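Local coordinates for pheromone cOB1/lipoprotein, YaeC family (PDB 4EF1) that probably binds methionine as a lipid-tethered receptor for an ABC importer, its precursor also being the source of the peptide pheromone cOB1, at residues A16-H21 against A55-H60; K91-K94 against I99-G102; W114-T119 against S199-I204; A138-I143 against L150-E155. All coordinates share one frame; numbering follows the deposited sequence.

Contact 1: A16-H21 against A55-H60. With MSE (selenomethionine), chain C.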
loop_
_atom_site.group_PDB
_atom_site.type_symbol
_atom_site.label_atom_id
_atom_site.label_comp_id
_atom_site.label_asym_id
_atom_site.label_seq_id
_atom_site.Cartn_x
_atom_site.Cartn_y
_atom_site.Cartn_z
ATOM N N ALA A 16 -7.605 -4.620 -8.170
ATOM C CA ALA A 16 -8.387 -5.491 -9.033
ATOM C C ALA A 16 -9.370 -4.712 -9.901
ATOM O O ALA A 16 -9.623 -5.094 -11.059
ATOM C CB ALA A 16 -9.134 -6.584 -8.245
ATOM N N GLU A 17 -9.916 -3.633 -9.357
ATOM C CA GLU A 17 -10.839 -2.765 -10.145
ATOM C C GLU A 17 -10.074 -2.033 -11.303
ATOM O O GLU A 17 -10.600 -1.888 -12.417
ATOM C CB GLU A 17 -11.596 -1.810 -9.227
ATOM C CG GLU A 17 -12.588 -2.519 -8.298
ATOM C CD GLU A 17 -13.563 -1.574 -7.610
ATOM O OE1 GLU A 17 -13.418 -0.333 -7.682
ATOM O OE2 GLU A 17 -14.495 -2.077 -6.986
ATOM N N ILE A 18 -8.802 -1.702 -11.069
ATOM C CA ILE A 18 -7.945 -1.087 -12.105
ATOM C C ILE A 18 -7.704 -2.103 -13.212
ATOM O O ILE A 18 -7.921 -1.800 -14.391
ATOM C CB ILE A 18 -6.599 -0.580 -11.509
ATOM C CG1 ILE A 18 -6.867 0.691 -10.685
ATOM C CG2 ILE A 18 -5.581 -0.260 -12.595
ATOM C CD1 ILE A 18 -5.652 1.218 -9.908
ATOM N N LEU A 19 -7.325 -3.324 -12.810
ATOM C CA LEU A 19 -7.114 -4.445 -13.733
ATOM C C LEU A 19 -8.365 -4.757 -14.582
ATOM O O LEU A 19 -8.294 -4.857 -15.827
ATOM C CB LEU A 19 -6.586 -5.669 -12.993
ATOM C CG LEU A 19 -5.184 -5.498 -12.383
ATOM C CD1 LEU A 19 -4.817 -6.677 -11.539
ATOM C CD2 LEU A 19 -4.115 -5.239 -13.468
ATOM N N GLU A 20 -9.511 -4.900 -13.936
ATOM C CA GLU A 20 -10.747 -5.123 -14.697
ATOM C C GLU A 20 -10.932 -4.024 -15.734
ATOM O O GLU A 20 -11.296 -4.308 -16.884
ATOM C CB GLU A 20 -11.998 -5.195 -13.790
ATOM C CG GLU A 20 -12.091 -6.420 -12.872
ATOM C CD GLU A 20 -12.195 -7.765 -13.586
ATOM O OE1 GLU A 20 -12.748 -7.836 -14.700
ATOM O OE2 GLU A 20 -11.666 -8.770 -13.029
ATOM N N HIS A 21 -10.738 -2.770 -15.322
ATOM C CA HIS A 21 -10.922 -1.621 -16.197
ATOM C C HIS A 21 -10.073 -1.652 -17.450
ATOM O O HIS A 21 -10.528 -1.239 -18.513
ATOM C CB HIS A 21 -10.743 -0.305 -15.415
ATOM C CG HIS A 21 -10.797 0.929 -16.284
ATOM N ND1 HIS A 21 -11.947 1.420 -16.760
ATOM C CD2 HIS A 21 -9.788 1.743 -16.789
ATOM C CE1 HIS A 21 -11.693 2.498 -17.541
ATOM N NE2 HIS A 21 -10.386 2.702 -17.548
ATOM N N ALA A 55 1.757 -12.772 -12.247
ATOM C CA ALA A 55 2.211 -11.467 -11.736
ATOM C C ALA A 55 1.355 -11.110 -10.526
ATOM O O ALA A 55 0.261 -11.692 -10.323
ATOM C CB ALA A 55 2.058 -10.394 -12.800
ATOM N N ASN A 56 1.830 -10.173 -9.728
ATOM C CA ASN A 56 0.964 -9.593 -8.707
ATOM C C ASN A 56 1.041 -8.069 -8.692
ATOM O O ASN A 56 1.968 -7.442 -9.243
ATOM C CB ASN A 56 1.068 -10.304 -7.339
ATOM C CG ASN A 56 2.399 -10.080 -6.635
ATOM O OD1 ASN A 56 2.977 -8.962 -6.646
ATOM N ND2 ASN A 56 2.864 -11.119 -5.962
ATOM N N TYR A 57 -0.002 -7.486 -8.121
ATOM C CA TYR A 57 -0.207 -6.061 -8.057
ATOM C C TYR A 57 -0.901 -5.742 -6.713
ATOM O O TYR A 57 -2.136 -5.732 -6.611
ATOM C CB TYR A 57 -1.103 -5.653 -9.239
ATOM C CG TYR A 57 -1.428 -4.165 -9.338
ATOM C CD1 TYR A 57 -0.537 -3.157 -8.908
ATOM C CD2 TYR A 57 -2.631 -3.756 -9.920
ATOM C CE1 TYR A 57 -0.858 -1.783 -9.048
ATOM C CE2 TYR A 57 -2.950 -2.413 -10.054
ATOM C CZ TYR A 57 -2.090 -1.428 -9.619
ATOM O OH TYR A 57 -2.492 -0.124 -9.821
ATOM N N PHE A 58 -0.087 -5.467 -5.693
ATOM C CA PHE A 58 -0.593 -5.200 -4.339
ATOM C C PHE A 58 0.418 -4.519 -3.402
ATOM O O PHE A 58 0.007 -3.941 -2.401
ATOM C CB PHE A 58 -1.098 -6.522 -3.687
ATOM C CG PHE A 58 -0.013 -7.306 -3.020
ATOM C CD1 PHE A 58 0.864 -8.070 -3.769
ATOM C CD2 PHE A 58 0.121 -7.293 -1.648
ATOM C CE1 PHE A 58 1.864 -8.781 -3.159
ATOM C CE2 PHE A 58 1.135 -8.001 -1.027
ATOM C CZ PHE A 58 1.999 -8.748 -1.782
ATOM N N GLN A 59 1.716 -4.637 -3.669
ATOM C CA GLN A 59 2.761 -4.204 -2.710
ATOM C C GLN A 59 3.644 -3.085 -3.212
ATOM O O GLN A 59 3.840 -2.947 -4.423
ATOM C CB GLN A 59 3.669 -5.387 -2.369
ATOM C CG GLN A 59 4.551 -5.912 -3.490
ATOM C CD GLN A 59 5.126 -7.308 -3.263
ATOM O OE1 GLN A 59 5.591 -7.635 -2.165
ATOM N NE2 GLN A 59 5.095 -8.147 -4.326
ATOM N N HIS A 60 4.229 -2.348 -2.259
ATOM C CA HIS A 60 5.250 -1.350 -2.518
ATOM C C HIS A 60 6.635 -1.956 -2.350
ATOM O O HIS A 60 6.750 -3.061 -1.852
ATOM C CB HIS A 60 5.040 -0.078 -1.666
ATOM C CG HIS A 60 4.882 -0.305 -0.165
ATOM N ND1 HIS A 60 5.850 -0.872 0.597
ATOM C CD2 HIS A 60 3.899 0.126 0.712
ATOM C CE1 HIS A 60 5.459 -0.886 1.900
ATOM N NE2 HIS A 60 4.271 -0.275 1.979
HETATM N N MSE C 301 -1.698 -0.931 -1.041
HETATM C CA MSE C 301 -0.789 -0.866 0.173
HETATM C C MSE C 301 -0.188 0.526 0.392
HETATM O O MSE C 301 0.259 1.162 -0.574
HETATM O OXT MSE C 301 -0.073 0.993 1.557
HETATM C CB MSE C 301 0.310 -1.926 0.122
HETATM C CG MSE C 301 1.170 -2.043 1.387
HETATM SE SE MSE C 301 2.675 -3.202 1.084
HETATM C CE MSE C 301 1.736 -4.948 0.904
#

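Contact 2: K91-K94 against I99-G102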
loop_
_atom_site.group_PDB
_atom_site.type_symbol
_atom_site.label_atom_id
_atom_site.label_comp_id
_atom_site.label_asym_id
_atom_site.label_seq_id
_atom_site.Cartn_x
_atom_site.Cartn_y
_atom_site.Cartn_z
ATOM N N LYS A 91 -12.525 7.497 15.158
ATOM C CA LYS A 91 -13.861 7.974 15.325
ATOM C C LYS A 91 -13.950 8.961 16.498
ATOM O O LYS A 91 -14.803 9.831 16.484
ATOM C CB LYS A 91 -14.826 6.802 15.546
ATOM C CG LYS A 91 -14.963 5.864 14.375
ATOM C CD LYS A 91 -16.012 4.815 14.689
ATOM C CE LYS A 91 -16.418 4.009 13.479
ATOM N NZ LYS A 91 -17.525 3.139 13.923
ATOM N N LYS A 92 -13.083 8.835 17.500
ATOM C CA LYS A 92 -13.200 9.638 18.731
ATOM C C LYS A 92 -12.433 10.962 18.687
ATOM O O LYS A 92 -12.932 11.966 19.146
ATOM C CB LYS A 92 -12.786 8.817 19.942
ATOM C CG LYS A 92 -13.221 9.397 21.291
ATOM C CD LYS A 92 -12.849 8.439 22.448
ATOM C CE LYS A 92 -13.024 9.096 23.811
ATOM N NZ LYS A 92 -12.739 8.237 25.018
ATOM N N TYR A 93 -11.232 10.951 18.127
ATOM C CA TYR A 93 -10.397 12.134 18.055
ATOM C C TYR A 93 -10.267 12.606 16.609
ATOM O O TYR A 93 -9.826 11.848 15.753
ATOM C CB TYR A 93 -9.032 11.808 18.665
ATOM C CG TYR A 93 -9.150 11.341 20.082
ATOM C CD1 TYR A 93 -9.469 12.234 21.086
ATOM C CD2 TYR A 93 -8.954 9.998 20.430
ATOM C CE1 TYR A 93 -9.571 11.817 22.409
ATOM C CE2 TYR A 93 -9.071 9.570 21.754
ATOM C CZ TYR A 93 -9.393 10.480 22.728
ATOM O OH TYR A 93 -9.527 10.113 24.039
ATOM N N LYS A 94 -10.646 13.857 16.347
ATOM C CA LYS A 94 -10.695 14.383 14.961
ATOM C C LYS A 94 -9.439 15.127 14.497
ATOM O O LYS A 94 -9.368 15.576 13.334
ATOM C CB LYS A 94 -11.949 15.228 14.734
ATOM C CG LYS A 94 -13.244 14.510 15.062
ATOM C CD LYS A 94 -13.659 13.488 14.011
ATOM C CE LYS A 94 -14.338 12.295 14.686
ATOM N NZ LYS A 94 -15.006 11.328 13.760
ATOM N N ILE A 99 -5.456 14.290 20.700
ATOM C CA ILE A 99 -5.105 12.993 21.317
ATOM C C ILE A 99 -4.476 13.165 22.724
ATOM O O ILE A 99 -3.518 13.937 22.893
ATOM C CB ILE A 99 -4.193 12.153 20.357
ATOM C CG1 ILE A 99 -5.004 11.656 19.160
ATOM C CG2 ILE A 99 -3.549 10.974 21.022
ATOM C CD1 ILE A 99 -4.189 11.026 18.051
ATOM N N PRO A 100 -5.039 12.476 23.743
ATOM C CA PRO A 100 -4.488 12.573 25.081
ATOM C C PRO A 100 -3.086 12.026 25.189
ATOM O O PRO A 100 -2.716 11.103 24.455
ATOM C CB PRO A 100 -5.459 11.741 25.922
ATOM C CG PRO A 100 -6.754 11.777 25.165
ATOM C CD PRO A 100 -6.354 11.803 23.726
ATOM N N ASP A 101 -2.322 12.551 26.132
ATOM C CA ASP A 101 -1.004 12.008 26.401
ATOM C C ASP A 101 -1.127 10.529 26.784
ATOM O O ASP A 101 -2.107 10.113 27.420
ATOM C CB ASP A 101 -0.275 12.745 27.521
ATOM C CG ASP A 101 0.198 14.153 27.127
ATOM O OD1 ASP A 101 -0.165 14.660 26.024
ATOM O OD2 ASP A 101 0.946 14.722 27.957
ATOM N N GLY A 102 -0.158 9.738 26.375
ATOM C CA GLY A 102 -0.171 8.323 26.679
ATOM C C GLY A 102 -1.135 7.467 25.899
ATOM O O GLY A 102 -1.290 6.288 26.212
#

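Contact 3: W114-T119 against S199-I204. With MSE (selenomethionine), chain C.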
loop_
_atom_site.group_PDB
_atom_site.type_symbol
_atom_site.label_atom_id
_atom_site.label_comp_id
_atom_site.label_asym_id
_atom_site.label_seq_id
_atom_site.Cartn_x
_atom_site.Cartn_y
_atom_site.Cartn_z
ATOM N N TRP A 114 5.964 1.035 9.077
ATOM C CA TRP A 114 6.234 1.763 10.341
ATOM C C TRP A 114 6.785 3.143 10.144
ATOM O O TRP A 114 6.337 4.047 10.822
ATOM C CB TRP A 114 7.125 0.974 11.302
ATOM C CG TRP A 114 6.494 -0.307 11.804
ATOM C CD1 TRP A 114 5.210 -0.789 11.568
ATOM C CD2 TRP A 114 7.088 -1.272 12.716
ATOM N NE1 TRP A 114 4.988 -1.950 12.238
ATOM C CE2 TRP A 114 6.076 -2.307 12.931
ATOM C CE3 TRP A 114 8.318 -1.392 13.335
ATOM C CZ2 TRP A 114 6.305 -3.387 13.753
ATOM C CZ3 TRP A 114 8.552 -2.492 14.130
ATOM C CH2 TRP A 114 7.575 -3.480 14.328
ATOM N N PRO A 115 7.744 3.318 9.207
ATOM C CA PRO A 115 8.236 4.658 8.937
ATOM C C PRO A 115 7.184 5.693 8.505
ATOM O O PRO A 115 7.413 6.902 8.669
ATOM C CB PRO A 115 9.249 4.437 7.811
ATOM C CG PRO A 115 9.756 3.039 8.009
ATOM C CD PRO A 115 8.499 2.307 8.424
ATOM N N ARG A 116 6.098 5.219 7.930
ATOM C CA ARG A 116 5.024 6.058 7.432
ATOM C C ARG A 116 4.218 6.713 8.569
ATOM O O ARG A 116 3.908 7.884 8.489
ATOM C CB ARG A 116 4.120 5.240 6.525
ATOM C CG ARG A 116 4.835 4.516 5.378
ATOM C CD ARG A 116 3.947 3.695 4.487
ATOM N NE ARG A 116 3.198 4.461 3.481
ATOM C CZ ARG A 116 2.323 3.919 2.644
ATOM N NH1 ARG A 116 2.140 2.593 2.619
ATOM N NH2 ARG A 116 1.698 4.681 1.770
ATOM N N VAL A 117 3.860 5.960 9.604
ATOM C CA VAL A 117 3.204 6.551 10.774
ATOM C C VAL A 117 4.189 7.485 11.490
ATOM O O VAL A 117 3.798 8.559 11.962
ATOM C CB VAL A 117 2.617 5.501 11.748
ATOM C CG1 VAL A 117 3.743 4.838 12.551
ATOM C CG2 VAL A 117 1.583 6.160 12.680
ATOM N N LEU A 118 5.477 7.091 11.545
ATOM C CA LEU A 118 6.503 7.931 12.139
ATOM C C LEU A 118 6.652 9.280 11.371
ATOM O O LEU A 118 6.753 10.321 12.026
ATOM C CB LEU A 118 7.848 7.184 12.235
ATOM C CG LEU A 118 7.920 6.000 13.219
ATOM C CD1 LEU A 118 9.298 5.366 13.246
ATOM C CD2 LEU A 118 7.561 6.438 14.623
ATOM N N THR A 119 6.638 9.254 10.014
ATOM C CA THR A 119 6.726 10.490 9.219
ATOM C C THR A 119 5.451 11.333 9.423
ATOM O O THR A 119 5.512 12.560 9.473
ATOM C CB THR A 119 6.905 10.289 7.684
ATOM O OG1 THR A 119 5.706 9.776 7.079
ATOM C CG2 THR A 119 8.124 9.416 7.347
ATOM N N SER A 199 6.065 8.774 -2.328
ATOM C CA SER A 199 6.837 8.287 -3.491
ATOM C C SER A 199 7.532 6.932 -3.305
ATOM O O SER A 199 7.402 6.031 -4.188
ATOM C CB SER A 199 7.823 9.374 -3.979
ATOM O OG SER A 199 8.462 10.060 -2.902
ATOM N N PRO A 200 8.241 6.750 -2.162
ATOM C CA PRO A 200 8.894 5.447 -1.964
ATOM C C PRO A 200 7.918 4.281 -1.783
ATOM O O PRO A 200 8.322 3.142 -1.891
ATOM C CB PRO A 200 9.720 5.652 -0.687
ATOM C CG PRO A 200 9.619 7.111 -0.354
ATOM C CD PRO A 200 8.325 7.564 -0.935
ATOM N N TYR A 201 6.648 4.568 -1.534
ATOM C CA TYR A 201 5.630 3.546 -1.331
ATOM C C TYR A 201 4.728 3.315 -2.550
ATOM O O TYR A 201 3.604 2.894 -2.397
ATOM C CB TYR A 201 4.796 3.873 -0.068
ATOM C CG TYR A 201 5.714 3.947 1.108
ATOM C CD1 TYR A 201 6.277 2.790 1.643
ATOM C CD2 TYR A 201 6.160 5.205 1.604
ATOM C CE1 TYR A 201 7.224 2.871 2.662
ATOM C CE2 TYR A 201 7.052 5.276 2.641
ATOM C CZ TYR A 201 7.577 4.115 3.169
ATOM O OH TYR A 201 8.473 4.207 4.157
ATOM N N ALA A 202 5.256 3.512 -3.744
ATOM C CA ALA A 202 4.511 3.204 -4.990
ATOM C C ALA A 202 4.246 1.688 -5.030
ATOM O O ALA A 202 5.108 0.881 -4.675
ATOM C CB ALA A 202 5.295 3.665 -6.249
ATOM N N ASN A 203 3.039 1.330 -5.400
ATOM C CA ASN A 203 2.641 -0.055 -5.554
ATOM C C ASN A 203 3.095 -0.539 -6.932
ATOM O O ASN A 203 2.902 0.165 -7.932
ATOM C CB ASN A 203 1.140 -0.221 -5.394
ATOM C CG ASN A 203 0.692 -0.178 -3.940
ATOM O OD1 ASN A 203 -0.287 -0.833 -3.547
ATOM N ND2 ASN A 203 1.420 0.602 -3.121
ATOM N N ILE A 204 3.616 -1.768 -6.981
ATOM C CA ILE A 204 4.264 -2.284 -8.177
ATOM C C ILE A 204 3.604 -3.527 -8.777
ATOM O O ILE A 204 2.780 -4.215 -8.143
ATOM C CB ILE A 204 5.761 -2.661 -7.912
ATOM C CG1 ILE A 204 5.898 -3.866 -6.954
ATOM C CG2 ILE A 204 6.586 -1.486 -7.437
ATOM C CD1 ILE A 204 7.335 -4.271 -6.707
HETATM N N MSE C 301 -1.698 -0.931 -1.041
HETATM C CA MSE C 301 -0.789 -0.866 0.173
HETATM C C MSE C 301 -0.188 0.526 0.392
HETATM O O MSE C 301 0.259 1.162 -0.574
HETATM O OXT MSE C 301 -0.073 0.993 1.557
HETATM C CB MSE C 301 0.310 -1.926 0.122
HETATM C CG MSE C 301 1.170 -2.043 1.387
HETATM SE SE MSE C 301 2.675 -3.202 1.084
HETATM C CE MSE C 301 1.736 -4.948 0.904
HETATM O O HOH W 1 1.319 3.497 -1.144
#

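Contact 4: A138-I143 against L150-E155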
loop_
_atom_site.group_PDB
_atom_site.type_symbol
_atom_site.label_atom_id
_atom_site.label_comp_id
_atom_site.label_asym_id
_atom_site.label_seq_id
_atom_site.Cartn_x
_atom_site.Cartn_y
_atom_site.Cartn_z
ATOM N N ALA A 138 13.153 2.876 9.720
ATOM C CA ALA A 138 12.809 3.454 11.018
ATOM C C ALA A 138 11.829 2.559 11.776
ATOM O O ALA A 138 10.896 1.989 11.194
ATOM C CB ALA A 138 12.287 4.893 10.902
ATOM N N THR A 139 12.083 2.407 13.073
ATOM C CA THR A 139 11.166 1.697 13.981
ATOM C C THR A 139 10.894 2.596 15.192
ATOM O O THR A 139 11.500 3.684 15.354
ATOM C CB THR A 139 11.694 0.317 14.413
ATOM O OG1 THR A 139 12.839 0.479 15.293
ATOM C CG2 THR A 139 12.067 -0.561 13.158
ATOM N N PHE A 140 10.022 2.109 16.073
ATOM C CA PHE A 140 9.560 2.876 17.238
ATOM C C PHE A 140 10.682 3.153 18.222
ATOM O O PHE A 140 10.690 4.193 18.895
ATOM C CB PHE A 140 8.355 2.202 17.863
ATOM C CG PHE A 140 7.221 2.038 16.885
ATOM C CD1 PHE A 140 6.507 3.129 16.468
ATOM C CD2 PHE A 140 6.949 0.785 16.303
ATOM C CE1 PHE A 140 5.520 3.004 15.522
ATOM C CE2 PHE A 140 5.966 0.654 15.354
ATOM C CZ PHE A 140 5.242 1.763 14.978
ATOM N N ASP A 141 11.667 2.267 18.242
ATOM C CA ASP A 141 12.872 2.473 19.028
ATOM C C ASP A 141 13.704 3.685 18.574
ATOM O O ASP A 141 14.591 4.137 19.312
ATOM C CB ASP A 141 13.772 1.223 19.004
ATOM C CG ASP A 141 13.120 0.008 19.667
ATOM O OD1 ASP A 141 11.881 0.024 19.917
ATOM O OD2 ASP A 141 13.853 -0.978 19.929
ATOM N N ASP A 142 13.471 4.169 17.351
ATOM C CA ASP A 142 14.231 5.313 16.836
ATOM C C ASP A 142 13.665 6.671 17.256
ATOM O O ASP A 142 14.288 7.706 16.991
ATOM C CB ASP A 142 14.344 5.243 15.339
ATOM C CG ASP A 142 15.143 4.045 14.878
ATOM O OD1 ASP A 142 16.192 3.728 15.514
ATOM O OD2 ASP A 142 14.742 3.459 13.859
ATOM N N ILE A 143 12.537 6.661 17.962
ATOM C CA ILE A 143 11.933 7.899 18.432
ATOM C C ILE A 143 12.807 8.553 19.469
ATOM O O ILE A 143 13.262 7.907 20.404
ATOM C CB ILE A 143 10.527 7.662 19.020
ATOM C CG1 ILE A 143 9.569 7.202 17.938
ATOM C CG2 ILE A 143 10.025 8.913 19.723
ATOM C CD1 ILE A 143 8.230 6.775 18.514
ATOM N N LEU A 150 3.199 9.083 23.274
ATOM C CA LEU A 150 2.395 8.123 22.594
ATOM C C LEU A 150 2.974 6.719 22.704
ATOM O O LEU A 150 4.208 6.517 22.765
ATOM C CB LEU A 150 2.180 8.533 21.134
ATOM C CG LEU A 150 1.421 9.809 20.851
ATOM C CD1 LEU A 150 1.390 10.069 19.341
ATOM C CD2 LEU A 150 0.011 9.754 21.431
ATOM N N LYS A 151 2.059 5.767 22.826
ATOM C CA LYS A 151 2.377 4.365 22.828
ATOM C C LYS A 151 2.014 3.814 21.476
ATOM O O LYS A 151 1.104 4.339 20.758
ATOM C CB LYS A 151 1.608 3.626 23.931
ATOM C CG LYS A 151 1.917 4.071 25.356
ATOM C CD LYS A 151 0.914 3.464 26.343
ATOM C CE LYS A 151 1.054 4.037 27.734
ATOM N NZ LYS A 151 0.675 5.473 27.812
ATOM N N PHE A 152 2.688 2.739 21.093
ATOM C CA PHE A 152 2.394 2.093 19.799
ATOM C C PHE A 152 2.076 0.595 19.934
ATOM O O PHE A 152 2.838 -0.147 20.504
ATOM C CB PHE A 152 3.565 2.311 18.837
ATOM C CG PHE A 152 3.856 3.766 18.587
ATOM C CD1 PHE A 152 3.217 4.438 17.537
ATOM C CD2 PHE A 152 4.710 4.470 19.405
ATOM C CE1 PHE A 152 3.479 5.783 17.284
ATOM C CE2 PHE A 152 4.959 5.822 19.184
ATOM C CZ PHE A 152 4.341 6.470 18.117
ATOM N N ASN A 153 0.949 0.176 19.369
ATOM C CA ASN A 153 0.637 -1.254 19.255
ATOM C C ASN A 153 0.752 -1.659 17.785
ATOM O O ASN A 153 -0.006 -1.145 16.927
ATOM C CB ASN A 153 -0.740 -1.537 19.798
ATOM C CG ASN A 153 -1.108 -3.013 19.782
ATOM O OD1 ASN A 153 -1.016 -3.682 18.759
ATOM N ND2 ASN A 153 -1.546 -3.502 20.916
ATOM N N HIS A 154 1.703 -2.565 17.511
ATOM C CA HIS A 154 1.976 -3.071 16.141
ATOM C C HIS A 154 1.800 -4.582 16.016
ATOM O O HIS A 154 2.514 -5.264 15.271
ATOM C CB HIS A 154 3.367 -2.616 15.714
ATOM C CG HIS A 154 4.481 -3.043 16.660
ATOM N ND1 HIS A 154 4.891 -4.312 16.770
ATOM C CD2 HIS A 154 5.259 -2.307 17.543
ATOM C CE1 HIS A 154 5.899 -4.389 17.674
ATOM N NE2 HIS A 154 6.141 -3.172 18.131
ATOM N N GLU A 155 0.809 -5.126 16.716
ATOM C CA GLU A 155 0.587 -6.582 16.770
ATOM C C GLU A 155 -0.348 -7.127 15.678
ATOM O O GLU A 155 -0.217 -8.262 15.307
ATOM C CB GLU A 155 -0.019 -6.940 18.122
ATOM C CG GLU A 155 0.803 -6.510 19.307
ATOM C CD GLU A 155 2.139 -7.211 19.336
ATOM O OE1 GLU A 155 2.148 -8.453 19.463
ATOM O OE2 GLU A 155 3.172 -6.533 19.250
#

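Contact 1: A16-H21 against A55-H60
Tyr57 OH has a polar and an apolar neighbour: it is hydrogen-bonded to ND1 of His82, while the CD1 methyl of Ile18 rests 3.4 Å from the same oxygen of Tyr57. This is helix-on-sheet packing in one lobe of a type 2 periplasmic-binding-protein fold, where helix 12-28 lies against strand 55-60 of the six-stranded mixed sheet. Tyr57 carries its CG anti to the backbone N (chi1 -180°), which sends the ring from the strand toward the helix, rim first. Leu19 sits at that rim, close to the ring plane, with its CG 4.0 Å from Tyr57 CD2 and both methyls near that same carbon; Leu19 and Tyr57 run antiparallel alongside each other. Ile18 instead crosses the tyrosine at about a right angle, its CG2 4.2 Å from Tyr57 CE2. His15 meets the ring edge-to-face, and the His82 ring meets it steeply, near 80°.

Past Tyr57 the chain turns a corner at Phe58 and enters the selenomethionine pocket. The ligand CE lies oblique to the Phe58 ring, 3.7 Å from Phe58 CE2, and Gln59 CB adds a second apolar contact to that methyl. His60, the N-cap of helix 61-71, is held at both ring nitrogens, ND1 by Phe63 N and NE2 by Asp113; the ligand selenium stands over the centre of its imidazole face, 3.5 Å from His60 NE2.

Contact 2: K91-K94 against I99-G102
The Tyr93 ring has Pro100 CD and Ile99 CA over one face, and Lys92 CG over the opposite face, displaced toward the rim. The proline CD lies 3.8 Å from the centroid of the Tyr93 ring, 30° off its normal, a CH-pi contact shifted toward the phenol end. There Pro100 CD is 3.5 Å from Tyr93 CZ, and the neighbouring Pro100 CG reaches over to 3.4 Å from Tyr93 OH. Tyr93 and Pro100 point at each other, and Pro100 CD and CG lie over the CE1, CZ and OH end. Nearer the backbone, Tyr93 CB meets Ile99 CG1 at 4.1 Å. The tyrosine CG lies anti to its carbonyl carbon (chi1 -58°), and from there the ring reaches across toward 99-102.

Both segments belong to the connection between strands 87-89 and 104-108, which are separated in their mixed sheet by strand 172-175; the contact closes this crossing loop on itself at the far end of the lobe. Polar groups of the backbone find partners close by: Ser90 OG takes the N-H of Tyr93, Glu98 OE1 that of Lys94, and Lys148 NZ donates to Ile99 O. Ile99 is buried against Leu150. Between the two segments themselves no hydrogen bond forms, and the direct contact between them is apolar packing and CH-pi. A proline CD, bonded to the amide nitrogen, carries slightly positive hydrogens and is well suited to an electron-rich phenol face.

Contact 3: W114-T119 against S199-I204
Arg116, in the first turn of helix 114-123, faces Tyr201, which follows a short 3-10 turn and leads into strand 203-208; their CA atoms are 9.1 Å apart. The arginine is bent at chi3 (79°), laying its chain over the tyrosine. Arg116 CD sits above the middle of the Tyr201 ring, 3.6 Å from the centroid, and the guanidinium continues flat over CG and CB, its plane turned only 9° from the ring. Pro115 CB lies 3.7 Å from Tyr201 OH.

NE forms a salt bridge with Glu195, while Arg116 NH1 is shared between Asp113 and the selenomethionine OXT, 2.9 Å away. Asn203 grips the amino-acid head at two points: its OD1 accepts from the ligand N at 2.9 Å, and Asn203 ND2 donates to the ligand O at 2.9 Å (N-H...O angle 160°). A water accepts a weak bond from Arg116 NH2 and lies 2.7 Å from Tyr201 O and 2.6 Å from the ligand O. His15 NE2 also bonds to Asn203 OD1, which would fix the flip of the amide. This is consistent with an amino-acid site in the cleft of a type 2 binding protein, with Glu84 and Asn176 also hydrogen-bonded to the ligand.

Tyr201 packs on Pro62 of helix 61-71 and meets His60 edge-to-face, while strand 203-208 is hydrogen-bonded between strands 75-83 and 55-60, through Asn203 and Ile204 respectively.

Contact 4: A138-I143 against L150-E155
The CB of Phe140, in the 3-10 turn 140-142, points toward strand 151-156, and with CG anti to the carbonyl carbon (chi1 -58°) the ring lies over Phe152. Its CG lies 4.1 Å from Phe152 CG. Farther along one side of the ring, Phe140 CD1 comes to 3.5 Å from Phe152 CG, and Phe140 CE1 to 3.4 Å from Phe152 CD1. On the other side, Phe140 CD2 and CE2 both approach CD2 of His154, the former at 3.7 Å from that carbon. Phe140 and Phe152 thus form an offset stack, centroids 4.6 Å apart and planes inclined at 26°, and Phe152 CB lies over the Phe140 face as a CH-pi donor. The imidazole of His154 is nearly parallel to the Phe140 ring (planes 1° apart), but the two meet rim to rim, neither over the other's face.

These three rings form an aromatic cluster between the turn 140-142 and the outer strand 151-156 of the five-stranded mixed sheet, where that strand runs parallel to 104-108. Trp114 of helix 114-123 touches both Phe140 and His154, and Leu118 and Leu121 of the same helix pack against Phe140 and Phe152, respectively. Ile143 and Phe152 point at each other, the methyl CD1 of Ile143 meeting Phe152 CE2 obliquely at 3.5 Å, on the same side of that ring as Phe140.

Hydrogen bonds shape each backbone locally. Asp142 N donates to Thr139 O, and the Asp142 carboxylate turns back to take the amide of Thr139. On the strand, Asn153 OD1 accepts from Glu155 N at 3.1 Å, an Asx turn.

Overall arrangement
Contacts 1 and 3 are buried and share the six-stranded sheet, their strands 55-60 and 203-208 being neighbours; both reach the bound selenomethionine, contact 1 at its selenium end and contact 3 at its charged head. Contact 2 is partly buried and contact 4 lies at the surface, their centres about 25 and 19 Å from the chain centre, and both rely on apolar and ring packing alone between their segments. They touch each other where Ile99 meets Leu150 and Lys151 NZ reaches Gly102 O. Contact 4 is nested within the chain loop closed by contact 3, and Trp114 joins them. Only contact 3 brings a charged side chain into the packing itself, where Arg116 stacks on Tyr201; contact 1 packs aliphatic groups against a tyrosine.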